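Local coordinates for transmembrane oligosaccharyl transferase (Archaeoglobus fulgidus, PDB 3WAJ), which is an archaeal membrane protein of the STT3/AglB oligosaccharyl transferase family, with a helical transmembrane part of the GT-C type and a C-terminal globular part, at residues I23-N31 with Y486-S494; Y637-P645 with Y651-N661. All coordinates share one frame; numbering follows the deposited sequence.

Contact 1. Residues I23-N31 with Y486-S494; sequences ISVKLRILN and YILADAQSS
Leu27 and Tyr486 meet in the apolar half, where the axes of 23-30 and 486-491 come within 10.1 Å and run at 31°. Leu27 divides its branches: CD2 lies 3.8 Å from Ala489 CB, a side chain small enough to admit it, while CD1 approaches the Tyr486 ring. Ile23 brings its CG2 branch to the edge of that ring, 3.7 Å from Tyr486 CE1. Lys26, its chain bent, brings CE to the hydroxyl end of that ring, near the ring plane and crossing the tyrosine at about a right angle.

The polar half gathers round Asp490, whose CG stands anti to the backbone N (chi1 -175°), a turn that carries OD1 across to Asn31 and Lys26. Asn31 ND2 gives Asp490 OD1 a weak hydrogen bond of 3.2 Å, amide and carboxylate planes standing nearly perpendicular. Lys26 NZ forms a long salt bridge of 3.7 Å to Asp490 OD1 and a shorter hydrogen bond of 2.6 Å to Asn31 OD1.

Asn31 thus offers its carbonyl to the lysine and its amide to the aspartate, a bridging role suited to a carboxamide. The ammonium probably polarises the Asn31 amide and offsets part of the Asp490 charge; the join is electrostatic as well as apolar.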
loop_
_atom_site.group_PDB
_atom_site.type_symbol
_atom_site.label_atom_id
_atom_site.label_comp_id
_atom_site.label_asym_id
_atom_site.label_seq_id
_atom_site.Cartn_x
_atom_site.Cartn_y
_atom_site.Cartn_z
ATOM N N ILE A 23 -7.096 13.710 23.741
ATOM C CA ILE A 23 -7.640 12.405 23.384
ATOM C C ILE A 23 -7.041 11.946 22.055
ATOM O O ILE A 23 -6.829 10.749 21.823
ATOM C CB ILE A 23 -9.183 12.477 23.273
ATOM C CG1 ILE A 23 -9.762 13.159 24.521
ATOM C CG2 ILE A 23 -9.793 11.086 23.046
ATOM C CD1 ILE A 23 -11.239 13.435 24.454
ATOM N N SER A 24 -6.760 12.913 21.186
ATOM C CA SER A 24 -6.214 12.621 19.870
ATOM C C SER A 24 -4.729 12.250 19.977
ATOM O O SER A 24 -4.253 11.358 19.270
ATOM C CB SER A 24 -6.426 13.813 18.932
ATOM O OG SER A 24 -6.235 13.444 17.583
ATOM N N VAL A 25 -4.003 12.927 20.864
ATOM C CA VAL A 25 -2.611 12.574 21.106
ATOM C C VAL A 25 -2.551 11.195 21.736
ATOM O O VAL A 25 -1.717 10.369 21.361
ATOM C CB VAL A 25 -1.892 13.587 22.012
ATOM C CG1 VAL A 25 -0.469 13.111 22.327
ATOM C CG2 VAL A 25 -1.839 14.946 21.353
ATOM N N LYS A 26 -3.439 10.955 22.693
ATOM C CA LYS A 26 -3.500 9.671 23.388
ATOM C C LYS A 26 -3.721 8.561 22.374
ATOM O O LYS A 26 -3.030 7.545 22.389
ATOM C CB LYS A 26 -4.619 9.678 24.448
ATOM C CG LYS A 26 -4.756 8.385 25.264
ATOM C CD LYS A 26 -5.828 7.453 24.684
ATOM C CE LYS A 26 -6.111 6.255 25.585
ATOM N NZ LYS A 26 -4.941 5.396 25.845
ATOM N N LEU A 27 -4.673 8.788 21.476
ATOM C CA LEU A 27 -5.009 7.831 20.424
ATOM C C LEU A 27 -3.904 7.685 19.372
ATOM O O LEU A 27 -3.580 6.578 18.957
ATOM C CB LEU A 27 -6.338 8.218 19.757
ATOM C CG LEU A 27 -7.565 7.355 20.065
ATOM C CD1 LEU A 27 -7.523 6.842 21.484
ATOM C CD2 LEU A 27 -8.855 8.124 19.812
ATOM N N ARG A 28 -3.296 8.782 18.944
ATOM C CA ARG A 28 -2.383 8.690 17.798
ATOM C C ARG A 28 -0.891 8.567 18.101
ATOM O O ARG A 28 -0.140 8.023 17.297
ATOM C CB ARG A 28 -2.660 9.822 16.810
ATOM C CG ARG A 28 -3.978 9.646 16.100
ATOM C CD ARG A 28 -4.679 10.970 15.862
ATOM N NE ARG A 28 -6.097 10.759 15.583
ATOM C CZ ARG A 28 -6.657 11.024 14.417
ATOM N NH1 ARG A 28 -5.916 11.533 13.457
ATOM N NH2 ARG A 28 -7.946 10.800 14.216
ATOM N N ILE A 29 -0.472 9.067 19.257
ATOM C CA ILE A 29 0.939 9.038 19.634
ATOM C C ILE A 29 1.206 8.018 20.742
ATOM O O ILE A 29 2.202 7.294 20.707
ATOM C CB ILE A 29 1.420 10.441 20.059
ATOM C CG1 ILE A 29 1.199 11.430 18.910
ATOM C CG2 ILE A 29 2.875 10.421 20.517
ATOM C CD1 ILE A 29 2.021 12.691 19.005
ATOM N N LEU A 30 0.297 7.949 21.711
ATOM C CA LEU A 30 0.495 7.137 22.921
ATOM C C LEU A 30 0.090 5.672 22.774
ATOM O O LEU A 30 0.847 4.770 23.130
ATOM C CB LEU A 30 -0.253 7.754 24.105
ATOM C CG LEU A 30 0.495 8.655 25.084
ATOM C CD1 LEU A 30 1.578 9.491 24.417
ATOM C CD2 LEU A 30 -0.505 9.543 25.810
ATOM N N ASN A 31 -1.115 5.437 22.272
ATOM C CA ASN A 31 -1.589 4.072 22.056
ATOM C C ASN A 31 -0.646 3.133 21.271
ATOM O O ASN A 31 -0.366 2.029 21.741
ATOM C CB ASN A 31 -2.999 4.078 21.455
ATOM C CG ASN A 31 -4.074 4.029 22.510
ATOM O OD1 ASN A 31 -4.141 4.896 23.381
ATOM N ND2 ASN A 31 -4.924 3.008 22.444
ATOM N N TYR A 486 -15.289 5.903 20.558
ATOM C CA TYR A 486 -14.005 6.010 21.245
ATOM C C TYR A 486 -13.451 4.611 21.426
ATOM O O TYR A 486 -12.239 4.392 21.355
ATOM C CB TYR A 486 -14.116 6.687 22.616
ATOM C CG TYR A 486 -12.803 6.641 23.363
ATOM C CD1 TYR A 486 -11.798 7.561 23.085
ATOM C CD2 TYR A 486 -12.550 5.658 24.316
ATOM C CE1 TYR A 486 -10.585 7.515 23.745
ATOM C CE2 TYR A 486 -11.341 5.601 24.975
ATOM C CZ TYR A 486 -10.361 6.534 24.687
ATOM O OH TYR A 486 -9.157 6.486 25.341
ATOM N N ILE A 487 -14.356 3.668 21.666
ATOM C CA ILE A 487 -13.998 2.269 21.881
ATOM C C ILE A 487 -13.229 1.680 20.696
ATOM O O ILE A 487 -12.089 1.227 20.851
ATOM C CB ILE A 487 -15.253 1.421 22.195
ATOM C CG1 ILE A 487 -15.865 1.876 23.514
ATOM C CG2 ILE A 487 -14.915 -0.059 22.261
ATOM C CD1 ILE A 487 -14.872 1.886 24.653
ATOM N N LEU A 488 -13.847 1.691 19.517
ATOM C CA LEU A 488 -13.174 1.222 18.304
ATOM C C LEU A 488 -11.885 2.005 18.040
ATOM O O LEU A 488 -10.853 1.424 17.708
ATOM C CB LEU A 488 -14.111 1.298 17.090
ATOM C CG LEU A 488 -15.070 0.129 16.837
ATOM C CD1 LEU A 488 -14.546 -1.152 17.464
ATOM C CD2 LEU A 488 -16.471 0.431 17.323
ATOM N N ALA A 489 -11.962 3.323 18.213
ATOM C CA ALA A 489 -10.824 4.217 18.018
ATOM C C ALA A 489 -9.668 3.925 18.965
ATOM O O ALA A 489 -8.515 4.140 18.617
ATOM C CB ALA A 489 -11.258 5.638 18.178
ATOM N N ASP A 490 -9.976 3.466 20.173
ATOM C CA ASP A 490 -8.927 3.085 21.103
ATOM C C ASP A 490 -8.367 1.695 20.755
ATOM O O ASP A 490 -7.146 1.466 20.793
ATOM C CB ASP A 490 -9.434 3.136 22.545
ATOM C CG ASP A 490 -8.340 2.866 23.548
ATOM O OD1 ASP A 490 -7.607 3.824 23.888
ATOM O OD2 ASP A 490 -8.197 1.695 23.974
ATOM N N ALA A 491 -9.262 0.784 20.383
ATOM C CA ALA A 491 -8.878 -0.590 20.050
ATOM C C ALA A 491 -8.138 -0.712 18.719
ATOM O O ALA A 491 -7.377 -1.656 18.525
ATOM C CB ALA A 491 -10.086 -1.483 20.043
ATOM N N GLN A 492 -8.381 0.216 17.794
ATOM C CA GLN A 492 -7.711 0.182 16.495
ATOM C C GLN A 492 -6.412 0.974 16.499
ATOM O O GLN A 492 -5.605 0.844 15.605
ATOM C CB GLN A 492 -8.626 0.747 15.416
ATOM C CG GLN A 492 -9.850 -0.077 15.107
ATOM C CD GLN A 492 -10.752 0.623 14.102
ATOM O OE1 GLN A 492 -10.418 1.701 13.601
ATOM N NE2 GLN A 492 -11.896 0.016 13.803
ATOM N N SER A 493 -6.237 1.801 17.518
ATOM C CA SER A 493 -5.142 2.752 17.594
ATOM C C SER A 493 -3.958 2.148 18.334
ATOM O O SER A 493 -2.881 2.748 18.415
ATOM C CB SER A 493 -5.638 3.990 18.340
ATOM O OG SER A 493 -4.574 4.809 18.751
ATOM N N SER A 494 -4.158 0.952 18.871
ATOM C CA SER A 494 -3.161 0.354 19.749
ATOM C C SER A 494 -2.180 -0.566 19.020
ATOM O O SER A 494 -1.133 -0.916 19.561
ATOM C CB SER A 494 -3.832 -0.348 20.933
ATOM O OG SER A 494 -4.857 -1.222 20.505
#

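Contact 2. Residues Y637-P645 with Y651-N661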
loop_
_atom_site.group_PDB
_atom_site.type_symbol
_atom_site.label_atom_id
_atom_site.label_comp_id
_atom_site.label_asym_id
_atom_site.label_seq_id
_atom_site.Cartn_x
_atom_site.Cartn_y
_atom_site.Cartn_z
ATOM N N TYR A 637 -4.712 -25.183 -7.049
ATOM C CA TYR A 637 -5.316 -25.712 -5.823
ATOM C C TYR A 637 -6.149 -26.980 -6.017
ATOM O O TYR A 637 -6.760 -27.176 -7.068
ATOM C CB TYR A 637 -6.110 -24.614 -5.101
ATOM C CG TYR A 637 -5.202 -23.484 -4.692
ATOM C CD1 TYR A 637 -4.451 -23.572 -3.523
ATOM C CD2 TYR A 637 -5.039 -22.359 -5.500
ATOM C CE1 TYR A 637 -3.587 -22.555 -3.147
ATOM C CE2 TYR A 637 -4.181 -21.327 -5.129
ATOM C CZ TYR A 637 -3.454 -21.438 -3.945
ATOM O OH TYR A 637 -2.591 -20.446 -3.542
ATOM N N GLY A 638 -6.129 -27.849 -5.000
ATOM C CA GLY A 638 -6.870 -29.102 -4.998
ATOM C C GLY A 638 -7.972 -29.028 -3.964
ATOM O O GLY A 638 -8.767 -28.071 -3.976
ATOM N N GLY A 639 -8.019 -30.007 -3.053
ATOM C CA GLY A 639 -9.079 -30.044 -2.057
ATOM C C GLY A 639 -8.671 -29.795 -0.610
ATOM O O GLY A 639 -8.030 -28.789 -0.276
ATOM N N TYR A 640 -9.067 -30.717 0.266
ATOM C CA TYR A 640 -8.973 -30.497 1.699
ATOM C C TYR A 640 -8.675 -31.774 2.415
ATOM O O TYR A 640 -9.065 -32.867 1.957
ATOM C CB TYR A 640 -10.310 -29.961 2.242
ATOM C CG TYR A 640 -10.723 -28.659 1.616
ATOM C CD1 TYR A 640 -11.526 -28.640 0.471
ATOM C CD2 TYR A 640 -10.290 -27.448 2.141
ATOM C CE1 TYR A 640 -11.902 -27.453 -0.122
ATOM C CE2 TYR A 640 -10.662 -26.244 1.558
ATOM C CZ TYR A 640 -11.472 -26.252 0.424
ATOM O OH TYR A 640 -11.846 -25.066 -0.183
ATOM N N PHE A 641 -8.003 -31.630 3.554
ATOM C CA PHE A 641 -7.905 -32.714 4.528
ATOM C C PHE A 641 -9.114 -32.627 5.448
ATOM O O PHE A 641 -9.592 -31.529 5.752
ATOM C CB PHE A 641 -6.631 -32.567 5.369
ATOM C CG PHE A 641 -5.375 -32.968 4.644
ATOM C CD1 PHE A 641 -5.239 -34.258 4.137
ATOM C CD2 PHE A 641 -4.322 -32.066 4.488
ATOM C CE1 PHE A 641 -4.092 -34.647 3.471
ATOM C CE2 PHE A 641 -3.170 -32.440 3.819
ATOM C CZ PHE A 641 -3.051 -33.737 3.312
ATOM N N TYR A 642 -9.595 -33.773 5.906
ATOM C CA TYR A 642 -10.745 -33.805 6.813
ATOM C C TYR A 642 -10.796 -35.092 7.658
ATOM O O TYR A 642 -10.203 -36.115 7.286
ATOM C CB TYR A 642 -12.035 -33.719 5.996
ATOM C CG TYR A 642 -12.278 -34.978 5.194
ATOM C CD1 TYR A 642 -11.723 -35.133 3.933
ATOM C CD2 TYR A 642 -13.033 -36.031 5.714
ATOM C CE1 TYR A 642 -11.919 -36.285 3.201
ATOM C CE2 TYR A 642 -13.247 -37.186 4.986
ATOM C CZ TYR A 642 -12.688 -37.306 3.729
ATOM O OH TYR A 642 -12.894 -38.453 2.995
ATOM N N TYR A 643 -11.540 -35.039 8.761
ATOM C CA TYR A 643 -11.949 -36.241 9.493
ATOM C C TYR A 643 -13.435 -36.527 9.281
ATOM O O TYR A 643 -14.286 -35.643 9.447
ATOM C CB TYR A 643 -11.672 -36.095 10.981
ATOM C CG TYR A 643 -10.218 -35.900 11.259
ATOM C CD1 TYR A 643 -9.392 -36.978 11.572
ATOM C CD2 TYR A 643 -9.653 -34.638 11.172
ATOM C CE1 TYR A 643 -8.032 -36.787 11.823
ATOM C CE2 TYR A 643 -8.311 -34.442 11.403
ATOM C CZ TYR A 643 -7.508 -35.511 11.733
ATOM O OH TYR A 643 -6.180 -35.267 11.948
ATOM N N SER A 644 -13.739 -37.768 8.907
ATOM C CA SER A 644 -15.111 -38.181 8.644
ATOM C C SER A 644 -15.881 -38.225 9.957
ATOM O O SER A 644 -15.282 -38.151 11.036
ATOM C CB SER A 644 -15.142 -39.557 7.980
ATOM O OG SER A 644 -14.780 -40.570 8.894
ATOM N N PRO A 645 -17.219 -38.333 9.881
ATOM C CA PRO A 645 -17.972 -38.482 11.136
ATOM C C PRO A 645 -17.679 -39.792 11.886
ATOM O O PRO A 645 -17.981 -39.856 13.074
ATOM C CB PRO A 645 -19.443 -38.409 10.683
ATOM C CG PRO A 645 -19.419 -38.538 9.186
ATOM C CD PRO A 645 -18.101 -38.003 8.743
ATOM N N TYR A 651 -8.264 -37.269 2.572
ATOM C CA TYR A 651 -8.105 -36.152 1.663
ATOM C C TYR A 651 -9.143 -36.254 0.532
ATOM O O TYR A 651 -9.338 -37.306 -0.076
ATOM C CB TYR A 651 -6.688 -36.130 1.081
ATOM C CG TYR A 651 -6.511 -35.106 -0.031
ATOM C CD1 TYR A 651 -6.331 -33.762 0.264
ATOM C CD2 TYR A 651 -6.525 -35.488 -1.373
ATOM C CE1 TYR A 651 -6.169 -32.824 -0.742
ATOM C CE2 TYR A 651 -6.362 -34.566 -2.376
ATOM C CZ TYR A 651 -6.183 -33.230 -2.059
ATOM O OH TYR A 651 -6.022 -32.295 -3.057
ATOM N N ALA A 652 -9.805 -35.148 0.244
ATOM C CA ALA A 652 -10.704 -35.088 -0.906
ATOM C C ALA A 652 -10.230 -33.990 -1.856
ATOM O O ALA A 652 -9.962 -32.873 -1.420
ATOM C CB ALA A 652 -12.121 -34.830 -0.451
ATOM N N ASN A 653 -10.137 -34.303 -3.147
ATOM C CA ASN A 653 -9.726 -33.310 -4.132
ATOM C C ASN A 653 -10.779 -32.242 -4.273
ATOM O O ASN A 653 -10.518 -31.166 -4.787
ATOM C CB ASN A 653 -9.458 -33.955 -5.488
ATOM C CG ASN A 653 -10.128 -35.297 -5.629
ATOM O OD1 ASN A 653 -10.955 -35.677 -4.802
ATOM N ND2 ASN A 653 -9.774 -36.031 -6.675
ATOM N N SER A 654 -11.977 -32.545 -3.795
ATOM C CA SER A 654 -13.081 -31.601 -3.841
ATOM C C SER A 654 -13.894 -31.736 -2.562
ATOM O O SER A 654 -14.074 -32.844 -2.056
ATOM C CB SER A 654 -13.963 -31.909 -5.055
ATOM O OG SER A 654 -15.294 -31.516 -4.814
ATOM N N GLN A 655 -14.403 -30.628 -2.043
ATOM C CA GLN A 655 -15.282 -30.693 -0.875
ATOM C C GLN A 655 -16.539 -31.552 -1.099
ATOM O O GLN A 655 -17.176 -31.979 -0.139
ATOM C CB GLN A 655 -15.696 -29.290 -0.448
ATOM C CG GLN A 655 -16.508 -28.578 -1.489
ATOM C CD GLN A 655 -15.686 -27.567 -2.270
ATOM O OE1 GLN A 655 -14.874 -27.930 -3.137
ATOM N NE2 GLN A 655 -15.887 -26.288 -1.964
ATOM N N TRP A 656 -16.898 -31.805 -2.355
ATOM C CA TRP A 656 -18.123 -32.548 -2.646
ATOM C C TRP A 656 -17.914 -34.035 -2.433
ATOM O O TRP A 656 -18.865 -34.810 -2.478
ATOM C CB TRP A 656 -18.614 -32.260 -4.069
ATOM C CG TRP A 656 -18.882 -30.818 -4.270
ATOM C CD1 TRP A 656 -18.089 -29.914 -4.925
ATOM C CD2 TRP A 656 -20.000 -30.079 -3.755
ATOM N NE1 TRP A 656 -18.662 -28.662 -4.866
ATOM C CE2 TRP A 656 -19.830 -28.736 -4.148
ATOM C CE3 TRP A 656 -21.125 -30.426 -2.998
ATOM C CZ2 TRP A 656 -20.760 -27.738 -3.823
ATOM C CZ3 TRP A 656 -22.044 -29.439 -2.673
ATOM C CH2 TRP A 656 -21.859 -28.109 -3.088
ATOM N N ASP A 657 -16.662 -34.425 -2.196
ATOM C CA ASP A 657 -16.328 -35.811 -1.875
ATOM C C ASP A 657 -16.270 -36.032 -0.366
ATOM O O ASP A 657 -15.980 -37.135 0.104
ATOM C CB ASP A 657 -14.981 -36.185 -2.499
ATOM C CG ASP A 657 -15.053 -36.312 -3.999
ATOM O OD1 ASP A 657 -15.990 -36.978 -4.484
ATOM O OD2 ASP A 657 -14.180 -35.741 -4.688
ATOM N N ILE A 658 -16.540 -34.967 0.385
ATOM C CA ILE A 658 -16.443 -34.988 1.833
ATOM C C ILE A 658 -17.819 -35.270 2.452
ATOM O O ILE A 658 -18.749 -34.481 2.265
ATOM C CB ILE A 658 -15.880 -33.651 2.357
ATOM C CG1 ILE A 658 -14.453 -33.428 1.837
ATOM C CG2 ILE A 658 -15.917 -33.608 3.875
ATOM C CD1 ILE A 658 -13.917 -32.035 2.126
ATOM N N PRO A 659 -17.948 -36.405 3.176
ATOM C CA PRO A 659 -19.228 -36.793 3.785
ATOM C C PRO A 659 -19.745 -35.646 4.625
ATOM O O PRO A 659 -18.930 -34.977 5.268
ATOM C CB PRO A 659 -18.849 -37.956 4.717
ATOM C CG PRO A 659 -17.620 -38.523 4.148
ATOM C CD PRO A 659 -16.883 -37.394 3.447
ATOM N N LEU A 660 -21.057 -35.409 4.602
ATOM C CA LEU A 660 -21.669 -34.409 5.473
ATOM C C LEU A 660 -21.245 -34.666 6.923
ATOM O O LEU A 660 -20.964 -35.811 7.298
ATOM C CB LEU A 660 -23.201 -34.440 5.354
ATOM C CG LEU A 660 -23.848 -33.828 4.104
ATOM C CD1 LEU A 660 -25.359 -34.107 4.031
ATOM C CD2 LEU A 660 -23.584 -32.348 4.055
ATOM N N ASN A 661 -21.186 -33.595 7.714
ATOM C CA ASN A 661 -20.851 -33.656 9.140
ATOM C C ASN A 661 -19.396 -34.046 9.436
ATOM O O ASN A 661 -19.078 -34.521 10.528
ATOM C CB ASN A 661 -21.825 -34.569 9.896
ATOM C CG ASN A 661 -23.267 -34.158 9.717
ATOM O OD1 ASN A 661 -23.589 -32.969 9.710
ATOM N ND2 ASN A 661 -24.149 -35.148 9.559
HETATM O O HOH W 1 -12.742 -25.875 -3.139
#
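Tyr651 turns its CG anti to the backbone N (chi1 172°), which lays the ring along the neighbouring strand and carries its hydroxyl to Gly639, whereas Tyr642 holds its ring between its own backbone N and carbonyl carbon (chi1 69°), bringing it over Ile658. Gly639 N donates to Tyr651 OH at 3.0 Å, in an almost straight bond. Glycine suits this place because a side chain would point into Ala652 O and the Asn653 backbone; without one, Gly639 CA comes within 3.0 Å of Ala652 O in a CA-H...O contact.

On the face of the sheet shared by Phe641 and Tyr651, the edge of Tyr651 points at the Phe641 ring in a T-shaped pair, with centroids 5.5 Å apart and planes at 62°. Helix 740-755 packs against both aromatics, Ala750 touching Phe641 and Leu754 touching Tyr651.

The backbone is that of an antiparallel beta hairpin, strands 640-643 and 649-652, to which strand 663-664 adds a third strand beside 640-643. Tyr640 and Ala652 form its hydrogen-bonded pair, N to O at 2.9 Å in both directions; Phe641 and Tyr651 form the adjoining non-hydrogen-bonded pair.

Beyond Ala652 the chain makes an ST turn, in which Ser654 OG accepts from Trp656 N, and a short 3-10 segment follows that returns Ile658 to the hairpin. The Ile658 CG1 methylene sits over the Tyr642 face, a CH-pi contact 4.3 Å from the centroid, while Ile658 CD1 touches Tyr640 CB. Ala652 N lies at the edge of the Tyr642 ring, in its plane, and the short Ala652 CB approaches Tyr642 CE1 at 3.9 Å. Pro659, stiff and apolar, sets its CD 4.0 Å from Tyr642 CE2 and its CB against Pro645 CD. A water joins Tyr640 OH to Gln655 OE1.

Overall arrangement
From the N terminus the chain enters helix 19-30, whose last turns supply the first half of contact 1; the partner arrives 455 residues later on helix 474-491. Contact 1 thus closes a very long, largely helical loop and ties the opening helix of the STT3 region to a helix far along the chain. Contact 2 opens only afterwards, so the two follow in series and neither nest nor cross. It closes a tight loop of a few residues, joining the strands of a surface hairpin and the turn after it. Their centres lie 44 Å apart and their nearest atoms about 28 Å, contact 1 joining two membrane-part helices, contact 2 in the three-stranded antiparallel sheet 640-643, 649-652 and 663-664.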